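Local coordinates for hypothetical nigD-like protein (Bacteroides caccae, PDB 3QWN), which is of unproven function but, as a NigD-like protein, probably acts in immunity against a bacteriocin-type toxin, at residues Lys11-Thr16 / Pro30-Ala35; Val17-Asp22 / Ser45-Asn50; Val55-Glu60 / Ala70-Leu75; Val103-Gly108 / Pro205-Val210; Tyr111-Leu116 / Tyr163-Leu168. One frame throughout, in Å; residues are numbered along the deposited sequence.

Interaction 1: Lys11-Thr16 / Pro30-Ala35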
# COMPACT_ATOMS: atom_id res chain seq x y z
N LYS A 11 14.72 -7.55 -4.41
CA LYS A 11 14.29 -6.92 -3.17
C LYS A 11 13.69 -5.55 -3.52
O LYS A 11 14.35 -4.73 -4.16
CB LYS A 11 15.48 -6.81 -2.18
CG LYS A 11 15.07 -6.59 -0.73
N LEU A 12 12.43 -5.32 -3.14
CA LEU A 12 11.68 -4.10 -3.45
C LEU A 12 11.32 -3.32 -2.22
O LEU A 12 10.95 -3.89 -1.21
CB LEU A 12 10.40 -4.47 -4.20
CG LEU A 12 10.54 -5.08 -5.60
CD1 LEU A 12 9.18 -5.42 -6.16
CD2 LEU A 12 11.24 -4.11 -6.57
N GLU A 13 11.39 -2.01 -2.31
CA GLU A 13 11.03 -1.09 -1.22
C GLU A 13 9.87 -0.17 -1.63
O GLU A 13 9.75 0.16 -2.80
CB GLU A 13 12.22 -0.20 -0.88
CG GLU A 13 13.24 -0.75 0.10
CD GLU A 13 14.34 0.24 0.42
OE1 GLU A 13 14.04 1.39 0.86
OE2 GLU A 13 15.51 -0.12 0.17
N PHE A 14 9.07 0.28 -0.66
CA PHE A 14 8.01 1.27 -0.81
C PHE A 14 8.70 2.61 -0.83
O PHE A 14 9.39 2.95 0.14
CB PHE A 14 6.99 1.19 0.38
CG PHE A 14 6.04 0.01 0.38
CD1 PHE A 14 6.50 -1.27 0.69
CD2 PHE A 14 4.70 0.17 0.06
CE1 PHE A 14 5.63 -2.37 0.63
CE2 PHE A 14 3.83 -0.92 0.04
CZ PHE A 14 4.29 -2.18 0.35
N VAL A 15 8.56 3.36 -1.92
CA VAL A 15 9.18 4.69 -2.08
C VAL A 15 8.20 5.59 -2.80
O VAL A 15 7.14 5.15 -3.30
CB VAL A 15 10.56 4.64 -2.86
CG1 VAL A 15 11.62 3.79 -2.13
CG2 VAL A 15 10.39 4.18 -4.32
N THR A 16 8.58 6.87 -2.87
CA THR A 16 7.90 7.88 -3.67
C THR A 16 8.91 8.34 -4.74
O THR A 16 10.09 8.49 -4.45
CB THR A 16 7.36 9.03 -2.81
OG1 THR A 16 6.49 8.48 -1.82
CG2 THR A 16 6.59 10.05 -3.62
N PRO A 30 12.87 7.69 -0.07
CA PRO A 30 12.69 6.46 0.72
C PRO A 30 11.74 6.71 1.88
O PRO A 30 11.56 7.85 2.28
CB PRO A 30 14.11 6.14 1.22
CG PRO A 30 15.03 7.04 0.49
CD PRO A 30 14.24 8.24 0.11
N ASP A 31 11.14 5.66 2.42
CA ASP A 31 10.25 5.84 3.56
C ASP A 31 11.06 6.16 4.82
O ASP A 31 10.66 7.02 5.62
CB ASP A 31 9.40 4.57 3.75
CG ASP A 31 8.09 4.54 2.97
OD1 ASP A 31 7.89 5.42 2.10
OD2 ASP A 31 7.25 3.66 3.27
N ASN A 32 12.24 5.53 4.94
CA ASN A 32 13.18 5.60 6.06
C ASN A 32 14.13 6.83 6.04
O ASN A 32 14.65 7.19 7.10
CB ASN A 32 14.03 4.30 6.13
CG ASN A 32 14.58 3.75 4.80
OD1 ASN A 32 15.08 4.47 3.92
ND2 ASN A 32 14.55 2.43 4.65
N GLY A 33 14.35 7.46 4.89
CA GLY A 33 15.28 8.58 4.79
C GLY A 33 14.79 9.82 4.07
O GLY A 33 13.60 9.98 3.80
N GLU A 34 15.73 10.73 3.82
CA GLU A 34 15.50 12.00 3.16
C GLU A 34 15.49 11.79 1.63
O GLU A 34 16.00 10.78 1.14
CB GLU A 34 16.61 12.98 3.58
CG GLU A 34 16.12 14.37 4.00
CD GLU A 34 15.42 14.46 5.35
OE1 GLU A 34 16.08 14.20 6.38
OE2 GLU A 34 14.22 14.82 5.36
N ALA A 35 14.90 12.72 0.90
CA ALA A 35 14.79 12.73 -0.56
C ALA A 35 16.16 12.69 -1.19
O ALA A 35 17.10 13.33 -0.69
CB ALA A 35 14.05 13.98 -1.04
O HOH W 1 11.93 2.87 1.42
O HOH W 2 8.01 7.78 0.64
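Asp31 sets its carboxylate over the Phe14 backbone, where the loop after strand 25-30 comes up to strand 13-19. A chi1 of -89° brings the carboxylate to Phe14, although the CB bond does not point there. CB lies 4.0 Å from Phe14 O. CG comes nearer, at 3.5 Å from the same oxygen. OD1 is also 3.5 Å from Phe14 O, but both atoms are acceptors and no bond joins them. OD2 leans past the backbone and meets Phe14 CB at 3.8 Å.

The polar links across the contact run through two waters. One water donates to Glu13 OE1 at 2.6 Å and to Phe14 O at 2.8 Å. It accepts the Asp31 N-H at 3.1 Å, so both of its protons and one lone pair are used. The second water takes the Thr16 hydroxyl proton and gives one of its own to Asp31 OD1. Outside the contact, OD1 forms a salt bridge with Arg54, and Glu13 OE1 is hydrogen-bonded to the Tyr59 hydroxyl. Apolar contact is slight: Val15 CG1 rests on Pro30 CA at 4.0 Å.

The two segments share a hydrated seam in the N-terminal OB-type domain, and no direct hydrogen bond crosses it. The waters join donors and acceptors that are not bonded to each other. Arg54 is likely to offset the negative charge that Asp31 brings close to a carbonyl oxygen.

Interaction 2: Val17-Asp22 / Ser45-Asn50; sequences VKAGTD and SAISPN
This is a surface contact between the end of a barrel strand and a loop. Ala19 ends strand 13-19 and Gly20 follows it, and Ile47, Pro49 and Asn50 belong to the loop between strands 36-41 and 52-63. Both segments lie in the N-terminal domain, a small barrel of the OB family. Just beyond the loop, strand 52-63 pairs with strand 13-19, as the first and fourth strands do in an OB barrel. Ala19 bonds to Thr51 and Val17 to Arg53 through their backbones, so the loop crosses the strand end just before this pairing begins.

The touching parts run 66° apart. The apolar centre is Ala19 CB, which meets Ile47 CG1 at 3.4 Å. Ile47 CG1 sits between its own backbone N and carbonyl carbon (chi1 63°), and this swings the ethyl branch over Ala19. CD1 then follows at 3.7 Å from Ala19 CB. Ile47 also packs on Ile25, so it ties the loop to the next strand. Pro49 CB lies 3.5 Å from Thr21 O.

Asn50 has a left-handed backbone and makes the polar link. Its CA approaches Ala19 O at 3.3 Å in a CA-H...O contact. Its side chain lies beside that of Thr21. The hydrogen bond runs from Asn50 N to Gly20 O at 3.0 Å, with the donor well above the carbonyl plane.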
# COMPACT_ATOMS: atom_id res chain seq x y z
N VAL A 17 8.48 8.46 -5.98
CA VAL A 17 9.35 8.98 -7.04
C VAL A 17 8.70 10.24 -7.60
O VAL A 17 7.48 10.35 -7.59
CB VAL A 17 9.69 7.97 -8.17
CG1 VAL A 17 10.56 6.84 -7.65
CG2 VAL A 17 8.44 7.44 -8.87
N LYS A 18 9.52 11.19 -8.06
CA LYS A 18 9.08 12.42 -8.73
C LYS A 18 9.76 12.49 -10.07
O LYS A 18 10.92 12.08 -10.22
CB LYS A 18 9.39 13.70 -7.92
CG LYS A 18 9.05 13.61 -6.43
CD LYS A 18 8.93 14.97 -5.76
CE LYS A 18 8.37 14.75 -4.36
NZ LYS A 18 8.35 15.96 -3.50
N ALA A 19 8.99 12.98 -11.05
CA ALA A 19 9.38 13.26 -12.41
C ALA A 19 9.54 14.76 -12.59
O ALA A 19 8.90 15.56 -11.89
CB ALA A 19 8.35 12.73 -13.38
N GLY A 20 10.37 15.13 -13.56
CA GLY A 20 10.57 16.51 -13.93
C GLY A 20 9.79 16.77 -15.19
O GLY A 20 8.85 16.02 -15.51
N THR A 21 10.21 17.78 -15.95
CA THR A 21 9.49 18.29 -17.09
C THR A 21 9.37 17.32 -18.26
O THR A 21 8.42 17.47 -19.05
CB THR A 21 10.09 19.61 -17.52
OG1 THR A 21 11.43 19.41 -17.96
CG2 THR A 21 10.06 20.62 -16.38
N ASP A 22 10.28 16.30 -18.36
CA ASP A 22 10.26 15.36 -19.47
C ASP A 22 9.67 13.97 -19.05
O ASP A 22 9.60 13.06 -19.88
CB ASP A 22 11.66 15.23 -20.08
CG ASP A 22 12.71 14.63 -19.17
OD1 ASP A 22 12.43 14.47 -17.95
OD2 ASP A 22 13.83 14.35 -19.65
N SER A 45 12.30 4.61 -17.12
CA SER A 45 10.88 4.84 -16.89
C SER A 45 10.52 6.29 -17.15
O SER A 45 11.37 7.18 -17.12
CB SER A 45 10.51 4.47 -15.46
OG SER A 45 10.68 3.08 -15.29
N ALA A 46 9.24 6.50 -17.40
CA ALA A 46 8.68 7.81 -17.67
C ALA A 46 7.30 7.91 -17.04
O ALA A 46 6.43 7.12 -17.38
CB ALA A 46 8.59 8.01 -19.18
N ILE A 47 7.10 8.82 -16.09
CA ILE A 47 5.75 9.03 -15.56
C ILE A 47 5.25 10.41 -16.13
O ILE A 47 5.90 10.98 -17.03
CB ILE A 47 5.64 8.87 -14.03
CG1 ILE A 47 6.49 9.93 -13.29
CG2 ILE A 47 5.98 7.43 -13.62
CD1 ILE A 47 6.23 10.09 -11.80
N SER A 48 4.06 10.88 -15.71
CA SER A 48 3.51 12.14 -16.17
C SER A 48 4.41 13.29 -15.71
O SER A 48 4.85 13.32 -14.54
CB SER A 48 2.08 12.33 -15.67
OG SER A 48 1.52 13.49 -16.26
N PRO A 49 4.72 14.25 -16.61
CA PRO A 49 5.63 15.35 -16.24
C PRO A 49 5.25 16.08 -14.95
O PRO A 49 4.07 16.43 -14.75
CB PRO A 49 5.56 16.29 -17.45
CG PRO A 49 5.29 15.36 -18.59
CD PRO A 49 4.30 14.37 -18.03
N ASN A 50 6.25 16.27 -14.08
CA ASN A 50 6.12 17.01 -12.83
C ASN A 50 5.06 16.40 -11.91
O ASN A 50 4.25 17.14 -11.34
CB ASN A 50 5.79 18.49 -13.11
CG ASN A 50 6.89 19.26 -13.80
OD1 ASN A 50 8.07 19.21 -13.44
ND2 ASN A 50 6.49 20.05 -14.77

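Interaction 3: Val55-Glu60 / Ala70-Leu75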
# COMPACT_ATOMS: atom_id res chain seq x y z
N VAL A 55 5.40 4.06 -5.42
CA VAL A 55 5.77 2.88 -6.21
C VAL A 55 6.64 1.90 -5.40
O VAL A 55 7.12 2.24 -4.33
CB VAL A 55 6.57 3.33 -7.51
CG1 VAL A 55 5.69 4.10 -8.50
CG2 VAL A 55 7.83 4.13 -7.17
N MSE A 56 6.88 0.70 -5.98
CA MSE A 56 7.84 -0.31 -5.51
C MSE A 56 9.15 -0.13 -6.32
O MSE A 56 9.14 0.13 -7.54
CB MSE A 56 7.30 -1.75 -5.64
CG MSE A 56 6.04 -1.98 -4.80
SE MSE A 56 6.30 -1.53 -2.89
CE MSE A 56 7.67 -2.85 -2.47
N SER A 57 10.29 -0.22 -5.66
CA SER A 57 11.54 -0.02 -6.38
C SER A 57 12.69 -0.79 -5.79
O SER A 57 12.83 -0.90 -4.57
CB SER A 57 11.90 1.47 -6.38
OG SER A 57 13.06 1.80 -7.12
N ASN A 58 13.57 -1.23 -6.68
CA ASN A 58 14.88 -1.74 -6.38
C ASN A 58 15.83 -0.61 -6.76
O ASN A 58 15.90 -0.20 -7.93
CB ASN A 58 15.22 -3.05 -7.09
CG ASN A 58 16.59 -3.57 -6.70
OD1 ASN A 58 17.56 -3.37 -7.38
ND2 ASN A 58 16.71 -4.15 -5.53
N TYR A 59 16.52 -0.07 -5.77
CA TYR A 59 17.44 1.04 -5.99
C TYR A 59 18.57 0.93 -5.01
O TYR A 59 18.43 0.28 -3.97
CB TYR A 59 16.68 2.40 -5.81
CG TYR A 59 16.41 2.75 -4.37
CD1 TYR A 59 15.33 2.20 -3.68
CD2 TYR A 59 17.26 3.60 -3.67
CE1 TYR A 59 15.07 2.52 -2.34
CE2 TYR A 59 17.03 3.91 -2.32
CZ TYR A 59 15.93 3.38 -1.66
OH TYR A 59 15.70 3.68 -0.34
N GLU A 60 19.65 1.66 -5.27
CA GLU A 60 20.71 1.73 -4.28
C GLU A 60 21.14 3.18 -4.10
O GLU A 60 20.99 4.01 -5.00
CB GLU A 60 21.89 0.80 -4.61
CG GLU A 60 22.92 1.28 -5.61
CD GLU A 60 24.11 0.34 -5.68
OE1 GLU A 60 24.40 -0.34 -4.68
OE2 GLU A 60 24.77 0.32 -6.75
N ALA A 70 20.63 8.41 -5.76
CA ALA A 70 19.96 7.14 -5.95
C ALA A 70 20.13 6.66 -7.37
O ALA A 70 19.99 7.46 -8.29
CB ALA A 70 18.47 7.26 -5.62
N VAL A 71 20.39 5.35 -7.55
CA VAL A 71 20.46 4.62 -8.82
C VAL A 71 19.28 3.63 -8.79
O VAL A 71 19.20 2.82 -7.86
CB VAL A 71 21.81 3.93 -9.06
CG1 VAL A 71 21.78 3.14 -10.38
CG2 VAL A 71 22.91 4.97 -9.12
N ILE A 72 18.34 3.76 -9.75
CA ILE A 72 17.14 2.92 -9.80
C ILE A 72 17.40 1.74 -10.72
O ILE A 72 17.76 1.93 -11.88
CB ILE A 72 15.87 3.73 -10.22
CG1 ILE A 72 15.58 4.86 -9.20
CG2 ILE A 72 14.63 2.82 -10.41
CD1 ILE A 72 14.63 5.93 -9.73
N TYR A 73 17.15 0.54 -10.22
CA TYR A 73 17.33 -0.70 -10.99
C TYR A 73 15.99 -1.26 -11.44
O TYR A 73 15.92 -1.85 -12.50
CB TYR A 73 18.13 -1.75 -10.17
CG TYR A 73 19.56 -1.28 -9.95
CD1 TYR A 73 20.51 -1.37 -10.97
CD2 TYR A 73 19.95 -0.70 -8.75
CE1 TYR A 73 21.80 -0.87 -10.80
CE2 TYR A 73 21.23 -0.22 -8.56
CZ TYR A 73 22.16 -0.30 -9.59
OH TYR A 73 23.45 0.17 -9.39
N SER A 74 14.92 -1.07 -10.65
CA SER A 74 13.57 -1.51 -11.04
C SER A 74 12.51 -0.63 -10.42
O SER A 74 12.75 -0.04 -9.39
CB SER A 74 13.30 -2.98 -10.74
OG SER A 74 12.95 -3.17 -9.39
N LEU A 75 11.39 -0.48 -11.10
CA LEU A 75 10.22 0.28 -10.69
C LEU A 75 8.99 -0.45 -11.07
O LEU A 75 8.92 -0.98 -12.18
CB LEU A 75 10.13 1.67 -11.33
CG LEU A 75 11.00 2.78 -10.81
CD1 LEU A 75 10.86 4.00 -11.72
CD2 LEU A 75 10.66 3.16 -9.36
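Asn58 O takes two backbone protons across this hairpin, one from Tyr73 N at 2.7 Å and one from Ser74 N at 3.0 Å. Two residues opposite one make a classic beta bulge, and the register slips by one between Asn58 and Tyr59. The Ser74 proton comes in the carbonyl plane, on a lone pair. The Tyr73 donor is tilted slightly out of that plane.

Ser74 O is also gripped twice. Asn58 N gives it a proton at 3.1 Å from above the carbonyl plane. Ser57 OG gives another at 2.9 Å, almost straight on to the carbonyl. The hydroxyl reaches there because OG stands opposite its own backbone N (chi1 -177°). Ser74 OG has a weak bond from Asn58 N.

Past the bulge, Glu60 and Val71 exchange a regular pair of backbone bonds, each 2.9 Å. Nearby, Tyr73 OH donates to Glu60 OE2 at 3.0 Å, meeting the oxygen from above the carboxylate plane. Glu60 CG lies at the edge of the Tyr73 ring, 3.7 Å from CE2. Asn58 ND2 finds its acceptor in Lys11 O, and Tyr59 OH bonds to Glu13. Apolar contact is lighter, with Val55 CG2 against Leu75 CD2.

The hairpin forms part of the wall of the OB-type barrel. Strand 13-19 flanks 52-63, strand 36-41 flanks 68-77, and Ile72 and Tyr59 reach Leu28 on strand 25-30.

Interaction 4: Val103-Gly108 / Pro205-Val210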
# COMPACT_ATOMS: atom_id res chain seq x y z
N VAL A 103 1.97 -10.73 4.54
CA VAL A 103 3.39 -11.04 4.76
C VAL A 103 3.97 -10.05 5.79
O VAL A 103 4.66 -10.45 6.70
CB VAL A 103 4.18 -10.98 3.42
CG1 VAL A 103 5.68 -11.16 3.64
CG2 VAL A 103 3.64 -12.02 2.45
N SER A 104 3.72 -8.75 5.60
CA SER A 104 4.19 -7.65 6.43
C SER A 104 3.19 -6.50 6.32
O SER A 104 2.57 -6.34 5.28
CB SER A 104 5.59 -7.25 5.99
OG SER A 104 6.18 -6.22 6.78
N ILE A 105 2.94 -5.79 7.42
CA ILE A 105 1.97 -4.68 7.48
C ILE A 105 2.50 -3.64 8.48
O ILE A 105 3.02 -4.01 9.54
CB ILE A 105 0.54 -5.20 7.84
CG1 ILE A 105 -0.53 -4.06 7.72
CG2 ILE A 105 0.50 -5.97 9.20
CD1 ILE A 105 -1.95 -4.55 7.66
N TRP A 106 2.47 -2.36 8.12
CA TRP A 106 2.99 -1.31 9.00
C TRP A 106 2.53 0.06 8.57
O TRP A 106 2.20 0.30 7.41
CB TRP A 106 4.55 -1.33 9.05
CG TRP A 106 5.21 -0.91 7.76
CD1 TRP A 106 5.67 0.34 7.45
CD2 TRP A 106 5.39 -1.70 6.59
NE1 TRP A 106 6.10 0.37 6.15
CE2 TRP A 106 5.96 -0.87 5.60
CE3 TRP A 106 5.17 -3.06 6.28
CZ2 TRP A 106 6.31 -1.35 4.33
CZ3 TRP A 106 5.46 -3.52 5.01
CH2 TRP A 106 6.00 -2.67 4.04
N LEU A 107 2.55 0.98 9.53
CA LEU A 107 2.27 2.38 9.26
C LEU A 107 3.57 3.06 8.82
O LEU A 107 4.64 2.79 9.40
CB LEU A 107 1.69 3.06 10.50
CG LEU A 107 0.30 2.65 10.96
CD1 LEU A 107 0.01 3.25 12.31
CD2 LEU A 107 -0.77 3.06 9.95
N GLY A 108 3.49 3.89 7.80
CA GLY A 108 4.65 4.62 7.33
C GLY A 108 4.36 5.66 6.28
O GLY A 108 3.67 5.38 5.30
N PRO A 205 -4.04 -4.83 19.26
CA PRO A 205 -4.88 -3.67 19.64
C PRO A 205 -5.25 -2.73 18.47
O PRO A 205 -6.03 -1.81 18.66
CB PRO A 205 -3.99 -2.93 20.64
CG PRO A 205 -2.59 -3.14 20.09
CD PRO A 205 -2.60 -4.53 19.46
N GLY A 206 -4.68 -2.98 17.30
CA GLY A 206 -4.85 -2.16 16.10
C GLY A 206 -3.64 -1.27 15.91
O GLY A 206 -2.74 -1.27 16.76
N PHE A 207 -3.59 -0.50 14.82
CA PHE A 207 -2.46 0.40 14.54
C PHE A 207 -2.79 1.82 15.03
O PHE A 207 -3.70 2.46 14.51
CB PHE A 207 -2.07 0.40 13.05
CG PHE A 207 -1.90 -0.96 12.40
CD1 PHE A 207 -0.68 -1.62 12.43
CD2 PHE A 207 -2.95 -1.56 11.72
CE1 PHE A 207 -0.52 -2.87 11.81
CE2 PHE A 207 -2.79 -2.82 11.13
CZ PHE A 207 -1.59 -3.47 11.19
N GLU A 208 -2.08 2.28 16.07
CA GLU A 208 -2.30 3.61 16.65
C GLU A 208 -1.33 4.61 16.07
O GLU A 208 -0.14 4.34 15.93
CB GLU A 208 -2.18 3.57 18.16
CG GLU A 208 -3.12 4.55 18.85
CD GLU A 208 -2.97 4.61 20.35
OE1 GLU A 208 -3.38 3.64 21.03
OE2 GLU A 208 -2.42 5.62 20.85
N TYR A 209 -1.85 5.78 15.70
CA TYR A 209 -1.02 6.82 15.12
C TYR A 209 -1.68 8.20 15.29
O TYR A 209 -2.91 8.31 15.44
CB TYR A 209 -0.72 6.51 13.64
CG TYR A 209 -1.63 7.15 12.62
CD1 TYR A 209 -2.94 6.72 12.46
CD2 TYR A 209 -1.15 8.11 11.75
CE1 TYR A 209 -3.79 7.30 11.51
CE2 TYR A 209 -1.98 8.69 10.78
CZ TYR A 209 -3.30 8.30 10.68
OH TYR A 209 -4.11 8.90 9.73
N VAL A 210 -0.85 9.25 15.32
CA VAL A 210 -1.29 10.64 15.44
C VAL A 210 -0.95 11.33 14.10
O VAL A 210 0.23 11.54 13.82
CB VAL A 210 -0.66 11.36 16.66
CG1 VAL A 210 -1.09 12.82 16.72
CG2 VAL A 210 -1.01 10.64 17.96
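The Phe207 ring carries this contact, and Ile105 and Leu107 approach it obliquely, neither squarely over a face nor in line with an edge. The far end of the ring is held by Ile105. Its CG1 and CD1 each lie 3.7 Å from Phe207 CZ, and its CG2 is 3.8 Å from the same atom. The two side chains cross at about a right angle. Ile105 CG1 points opposite its backbone N (chi1 -173°), and from there both branches can embrace CZ. The Tyr209 ring, too, is met obliquely, by Leu107 CD1.

Leu107 fills the space between the two aromatic residues near their roots. Its CD1 lies 3.6 Å from Phe207 CB and 3.6 Å from Tyr209 CB. The same methyl is 3.8 Å from Glu208 O; the Glu208 side chain points away from the contact and touches Thr182 and Lys180. No hydrogen bond crosses the contact.

The strand axes are 8.3 Å apart and only 16° from parallel. Such spacing is too wide for backbone pairing, so side chains alone fill the gap between two sheets. This fits the family's C-terminal beta sandwich. Within the chain, strand 101-108 is an outer strand of the three-stranded sheet, next to 111-120, and strand 196-209 is an outer strand of the larger sheet, next to 181-190. Phe185 and Tyr202 extend the packing around Ile105, and Leu168 touches Leu107 and Tyr209. Trp106 points away from this layer and meets Phe14 of strand 13-19 edge-to-face.

Interaction 5: Tyr111-Leu116 / Tyr163-Leu168; sequences YLNMIL and YLSVPL
Leu112, Met114, Leu164 and Val166 form the buried, packed face of this strand pair, while Tyr111 and Pro167 at one end are partly exposed. On the packed face Met114 CG meets Leu164 CB at 3.7 Å. Leu116 CD1 reaches Leu164 CD1 at 3.8 Å. Met145 and Leu147 of strand 142-150 close over this layer.

The other face has a buried polar pair. Ser165 OG donates to Asn113 OD1 at 2.7 Å, in the carbonyl plane. Asn113 CG stands opposite its own carbonyl carbon (chi1 -41°), and from there OD1 reaches the hydroxyl. Arg54 hydrogen-bonds both atoms, through NH2 to Asn113 OD1 and NE to Ser165 OG, which ties the pair to the N-terminal domain. Here too Ile115 lies alongside the Tyr163 ring, with Ile115 CG1 3.9 Å from Tyr163 CD1.

At the partly exposed end, Tyr111 turns an edge of its ring to the backbone, with CD1 3.6 Å from Pro167 N. Tyr111 CE1 lies 4.1 Å from Pro167 CB.

Four backbone hydrogen bonds, in two reciprocal pairs, hold the strands at Leu112-Val166 and Met114-Leu164. This is a regular antiparallel ladder of a beta sandwich, with one face in the sandwich core and the other meeting Phe14 of the N-terminal domain.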
# COMPACT_ATOMS: atom_id res chain seq x y z
N TYR A 111 0.80 6.44 5.09
CA TYR A 111 0.08 5.28 4.57
C TYR A 111 0.05 4.10 5.55
O TYR A 111 0.88 4.01 6.47
CB TYR A 111 0.74 4.80 3.29
CG TYR A 111 0.81 5.78 2.15
CD1 TYR A 111 -0.20 5.87 1.20
CD2 TYR A 111 1.97 6.53 1.93
CE1 TYR A 111 -0.13 6.76 0.13
CE2 TYR A 111 2.08 7.39 0.84
CZ TYR A 111 1.03 7.50 -0.06
OH TYR A 111 1.16 8.32 -1.16
N LEU A 112 -0.88 3.15 5.30
CA LEU A 112 -0.93 1.85 5.93
C LEU A 112 -0.37 0.90 4.84
O LEU A 112 -1.06 0.63 3.86
CB LEU A 112 -2.34 1.46 6.44
CG LEU A 112 -2.48 0.00 6.95
CD1 LEU A 112 -1.79 -0.19 8.30
CD2 LEU A 112 -3.94 -0.46 6.98
N ASN A 113 0.92 0.51 4.95
CA ASN A 113 1.58 -0.33 3.94
C ASN A 113 1.47 -1.80 4.25
O ASN A 113 1.42 -2.19 5.40
CB ASN A 113 3.06 0.05 3.78
CG ASN A 113 3.26 1.52 3.81
OD1 ASN A 113 2.98 2.19 2.87
ND2 ASN A 113 3.56 2.07 4.96
N MSE A 114 1.37 -2.60 3.21
CA MSE A 114 1.27 -4.03 3.37
C MSE A 114 1.75 -4.74 2.15
O MSE A 114 1.58 -4.26 1.02
CB MSE A 114 -0.15 -4.52 3.77
CG MSE A 114 -1.21 -4.45 2.67
SE MSE A 114 -3.02 -4.69 3.45
CE MSE A 114 -3.14 -2.98 4.37
N ILE A 115 2.35 -5.91 2.42
CA ILE A 115 2.80 -6.89 1.45
C ILE A 115 1.88 -8.07 1.62
O ILE A 115 1.77 -8.63 2.72
CB ILE A 115 4.28 -7.26 1.62
CG1 ILE A 115 5.19 -6.02 1.56
CG2 ILE A 115 4.67 -8.31 0.59
CD1 ILE A 115 6.69 -6.30 1.88
N LEU A 116 1.18 -8.43 0.55
CA LEU A 116 0.27 -9.57 0.56
C LEU A 116 0.83 -10.71 -0.23
O LEU A 116 1.61 -10.50 -1.16
CB LEU A 116 -1.11 -9.18 -0.01
CG LEU A 116 -1.83 -7.96 0.57
CD1 LEU A 116 -3.12 -7.70 -0.19
CD2 LEU A 116 -2.10 -8.12 2.08
N TYR A 163 1.32 -5.36 -3.42
CA TYR A 163 1.75 -4.26 -2.58
C TYR A 163 0.67 -3.20 -2.51
O TYR A 163 0.25 -2.71 -3.55
CB TYR A 163 3.07 -3.68 -3.13
CG TYR A 163 4.14 -4.74 -3.29
CD1 TYR A 163 4.94 -5.12 -2.21
CD2 TYR A 163 4.35 -5.38 -4.51
CE1 TYR A 163 5.94 -6.10 -2.35
CE2 TYR A 163 5.33 -6.37 -4.66
CZ TYR A 163 6.14 -6.70 -3.59
OH TYR A 163 7.13 -7.65 -3.77
N LEU A 164 0.24 -2.85 -1.30
CA LEU A 164 -0.77 -1.83 -1.05
C LEU A 164 -0.23 -0.72 -0.13
O LEU A 164 0.46 -0.99 0.82
CB LEU A 164 -2.03 -2.46 -0.39
CG LEU A 164 -3.10 -3.05 -1.31
CD1 LEU A 164 -2.64 -4.35 -1.98
CD2 LEU A 164 -4.34 -3.31 -0.55
N SER A 165 -0.59 0.53 -0.42
CA SER A 165 -0.26 1.69 0.40
C SER A 165 -1.55 2.44 0.55
O SER A 165 -2.01 3.06 -0.41
CB SER A 165 0.83 2.55 -0.24
OG SER A 165 2.12 2.28 0.30
N VAL A 166 -2.24 2.23 1.68
CA VAL A 166 -3.53 2.84 1.95
C VAL A 166 -3.31 4.29 2.44
O VAL A 166 -2.79 4.46 3.55
CB VAL A 166 -4.39 2.03 2.96
CG1 VAL A 166 -5.78 2.62 3.08
CG2 VAL A 166 -4.46 0.56 2.59
N PRO A 167 -3.73 5.34 1.66
CA PRO A 167 -3.56 6.74 2.14
C PRO A 167 -4.39 7.05 3.39
O PRO A 167 -5.56 6.68 3.45
CB PRO A 167 -4.02 7.58 0.95
CG PRO A 167 -4.91 6.68 0.16
CD PRO A 167 -4.36 5.30 0.32
N LEU A 168 -3.79 7.73 4.38
CA LEU A 168 -4.48 8.03 5.64
C LEU A 168 -4.66 9.54 5.88
O LEU A 168 -5.02 9.96 6.98
CB LEU A 168 -3.71 7.40 6.83
CG LEU A 168 -3.39 5.92 6.77
CD1 LEU A 168 -2.42 5.54 7.89
CD2 LEU A 168 -4.64 5.07 6.80

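Interactions 1, 2 and 3 belong to the N-terminal barrel. Interactions 4 and 5 belong to the beta sandwich. Interactions 1 and 2 use successive parts of strand 13-19, with centres about 17 Å apart, and their segments alternate along the chain. Interaction 3 follows them in sequence, on the neighbouring strand pair, about 9 Å from interaction 1 between centres. Interaction 5 is nested within the loop closed by interaction 4, and the two centres lie about 10 Å apart around strands 101-108 and 111-120. Phe14 of interaction 1 touches both, and Met56 of interaction 3 reaches Tyr163 of interaction 5. The two domains thus pack directly together, while interaction 2 lies at the far end, about 30 Å from interaction 4 between centres.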